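Lectin CEL-I, N-acetyl-D-galactosamine-specific C-type (Cucumaria echinata, PDB 4WQQ) binds N-acetylgalactosamine and galactose in its natural form through calcium, and in this engineered form holds mannose at a calcium site. Local coordinates at residues T23-A28 against W73-Y77. The protein carries 3 engineered substitutions. Numbering follows the deposited sequence.
Sequences TTWENA and WIGLY
Helix 25-34 begins beside strand 71-77, its Trp25 CA 6.3 Å from the CA of Trp73, just before the chain turns a corner at Gly75. The two tryptophans meet almost perpendicularly: an edge of the Trp25 indole points at the face of Trp73 in an offset edge-to-face pair, planes at 88°, while Trp25 CB sits 3.7 Å from the centroid of the Trp73 six-membered ring as a CH-pi contact. Each indole also donates to backbone of the opposite segment. Trp73 NE1 reaches Thr23 O at 2.8 Å in a nearly straight bond (173°), within its own ring plane but from above the carbonyl plane. With CG anti to the backbone N (chi1 -175°), Trp25 extends its ring to the corner, where NE1 donates to Ile74 O at 2.9 Å; each ring thus has a bond at its rim, which should limit its rotation. Farther out, Trp25 CH2 lies over one face of Tyr77, 3.7 Å from Tyr77 CD2, in an offset stack. One turn along the helix, Ala28 CB packs on Trp73 CD1, and Thr24 OG1 caps the helix by accepting from Asn27 N at 3.1 Å. The side chain of Tyr112 touches those of Trp25, Trp73 and Tyr77, completing a largely buried aromatic cluster of the C-type lectin fold that joins the start of helix 25-34 to a strand leading to calcium ligand Asp78.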
loop_
_atom_site.group_PDB
_atom_site.type_symbol
_atom_site.label_atom_id
_atom_site.label_comp_id
_atom_site.label_asym_id
_atom_site.label_seq_id
_atom_site.Cartn_x
_atom_site.Cartn_y
_atom_site.Cartn_z
ATOM N N THR A 23 9.615 22.311 -9.387
ATOM C CA THR A 23 8.270 22.742 -9.648
ATOM C C THR A 23 7.789 23.691 -8.495
ATOM O O THR A 23 8.471 23.912 -7.506
ATOM C CB THR A 23 7.276 21.529 -9.933
ATOM O OG1 THR A 23 6.096 22.022 -10.559
ATOM C CG2 THR A 23 6.887 20.783 -8.630
ATOM N N THR A 24 6.608 24.249 -8.674
ATOM C CA THR A 24 5.953 25.061 -7.683
ATOM C C THR A 24 5.366 24.176 -6.567
ATOM O O THR A 24 5.141 23.000 -6.769
ATOM C CB THR A 24 4.830 25.882 -8.278
ATOM O OG1 THR A 24 3.860 24.994 -8.883
ATOM C CG2 THR A 24 5.349 26.849 -9.343
ATOM N N TRP A 25 5.110 24.767 -5.429
ATOM C CA TRP A 25 4.518 24.040 -4.330
ATOM C C TRP A 25 3.135 23.496 -4.746
ATOM O O TRP A 25 2.828 22.344 -4.472
ATOM C CB TRP A 25 4.376 24.881 -3.090
ATOM C CG TRP A 25 3.880 24.156 -1.870
ATOM C CD1 TRP A 25 4.628 23.583 -0.892
ATOM C CD2 TRP A 25 2.519 23.955 -1.483
ATOM N NE1 TRP A 25 3.823 23.025 0.051
ATOM C CE2 TRP A 25 2.520 23.258 -0.277
ATOM C CE3 TRP A 25 1.289 24.317 -2.032
ATOM C CZ2 TRP A 25 1.326 22.922 0.396
ATOM C CZ3 TRP A 25 0.128 24.003 -1.344
ATOM C CH2 TRP A 25 0.154 23.337 -0.152
ATOM N N GLU A 26 2.355 24.343 -5.402
ATOM C CA GLU A 26 0.996 23.965 -5.821
ATOM C C GLU A 26 1.067 22.783 -6.760
ATOM O O GLU A 26 0.311 21.813 -6.607
ATOM C CB GLU A 26 0.335 25.157 -6.510
ATOM C CG GLU A 26 -1.080 25.375 -6.040
ATOM C CD GLU A 26 -2.090 24.806 -6.983
ATOM O OE1 GLU A 26 -2.820 25.625 -7.622
ATOM O OE2 GLU A 26 -2.151 23.545 -7.077
ATOM N N ASN A 27 1.984 22.782 -7.715
ATOM C CA ASN A 27 2.034 21.668 -8.623
ATOM C C ASN A 27 2.631 20.417 -7.969
ATOM O O ASN A 27 2.187 19.336 -8.215
ATOM C CB ASN A 27 2.815 22.001 -9.867
ATOM C CG ASN A 27 2.837 20.853 -10.836
ATOM O OD1 ASN A 27 1.773 20.418 -11.341
ATOM N ND2 ASN A 27 3.987 20.334 -11.084
ATOM N N ALA A 28 3.617 20.598 -7.060
ATOM C CA ALA A 28 4.109 19.458 -6.290
ATOM C C ALA A 28 2.948 18.783 -5.468
ATOM O O ALA A 28 2.875 17.568 -5.367
ATOM C CB ALA A 28 5.248 19.899 -5.421
ATOM N N TRP A 73 10.218 20.962 -1.290
ATOM C CA TRP A 73 8.840 21.143 -0.757
ATOM C C TRP A 73 8.380 20.073 0.176
ATOM O O TRP A 73 8.560 18.861 -0.091
ATOM C CB TRP A 73 7.830 21.197 -1.890
ATOM C CG TRP A 73 7.984 22.383 -2.852
ATOM C CD1 TRP A 73 8.054 22.315 -4.192
ATOM C CD2 TRP A 73 7.976 23.791 -2.529
ATOM N NE1 TRP A 73 8.141 23.559 -4.743
ATOM C CE2 TRP A 73 8.102 24.492 -3.763
ATOM C CE3 TRP A 73 7.891 24.536 -1.318
ATOM C CZ2 TRP A 73 8.136 25.917 -3.828
ATOM C CZ3 TRP A 73 7.926 25.915 -1.381
ATOM C CH2 TRP A 73 8.056 26.600 -2.670
ATOM N N ILE A 74 7.749 20.528 1.241
ATOM C CA ILE A 74 7.006 19.677 2.161
ATOM C C ILE A 74 5.578 20.173 2.267
ATOM O O ILE A 74 5.243 21.308 1.839
ATOM C CB ILE A 74 7.707 19.551 3.549
ATOM C CG1 ILE A 74 7.730 20.940 4.232
ATOM C CG2 ILE A 74 9.114 19.036 3.358
ATOM C CD1 ILE A 74 8.485 21.032 5.564
ATOM N N GLY A 75 4.718 19.387 2.907
ATOM C CA GLY A 75 3.303 19.684 2.917
ATOM C C GLY A 75 2.814 20.751 3.888
ATOM O O GLY A 75 1.667 20.735 4.268
ATOM N N LEU A 76 3.657 21.724 4.185
ATOM C CA LEU A 76 3.396 22.706 5.253
ATOM C C LEU A 76 3.036 24.025 4.614
ATOM O O LEU A 76 3.722 24.493 3.696
ATOM C CB LEU A 76 4.653 22.890 6.142
ATOM C CG LEU A 76 4.491 23.617 7.481
ATOM C CD1 LEU A 76 3.782 22.773 8.477
ATOM C CD2 LEU A 76 5.830 24.029 8.026
ATOM N N TYR A 77 1.905 24.591 5.045
ATOM C CA TYR A 77 1.525 25.890 4.467
ATOM C C TYR A 77 0.657 26.725 5.385
ATOM O O TYR A 77 -0.047 26.185 6.281
ATOM C CB TYR A 77 0.868 25.650 3.090
ATOM C CG TYR A 77 -0.565 25.096 3.009
ATOM C CD1 TYR A 77 -0.999 24.002 3.707
ATOM C CD2 TYR A 77 -1.487 25.701 2.140
ATOM C CE1 TYR A 77 -2.320 23.528 3.600
ATOM C CE2 TYR A 77 -2.787 25.208 1.998
ATOM C CZ TYR A 77 -3.193 24.127 2.724
ATOM O OH TYR A 77 -4.451 23.668 2.611
#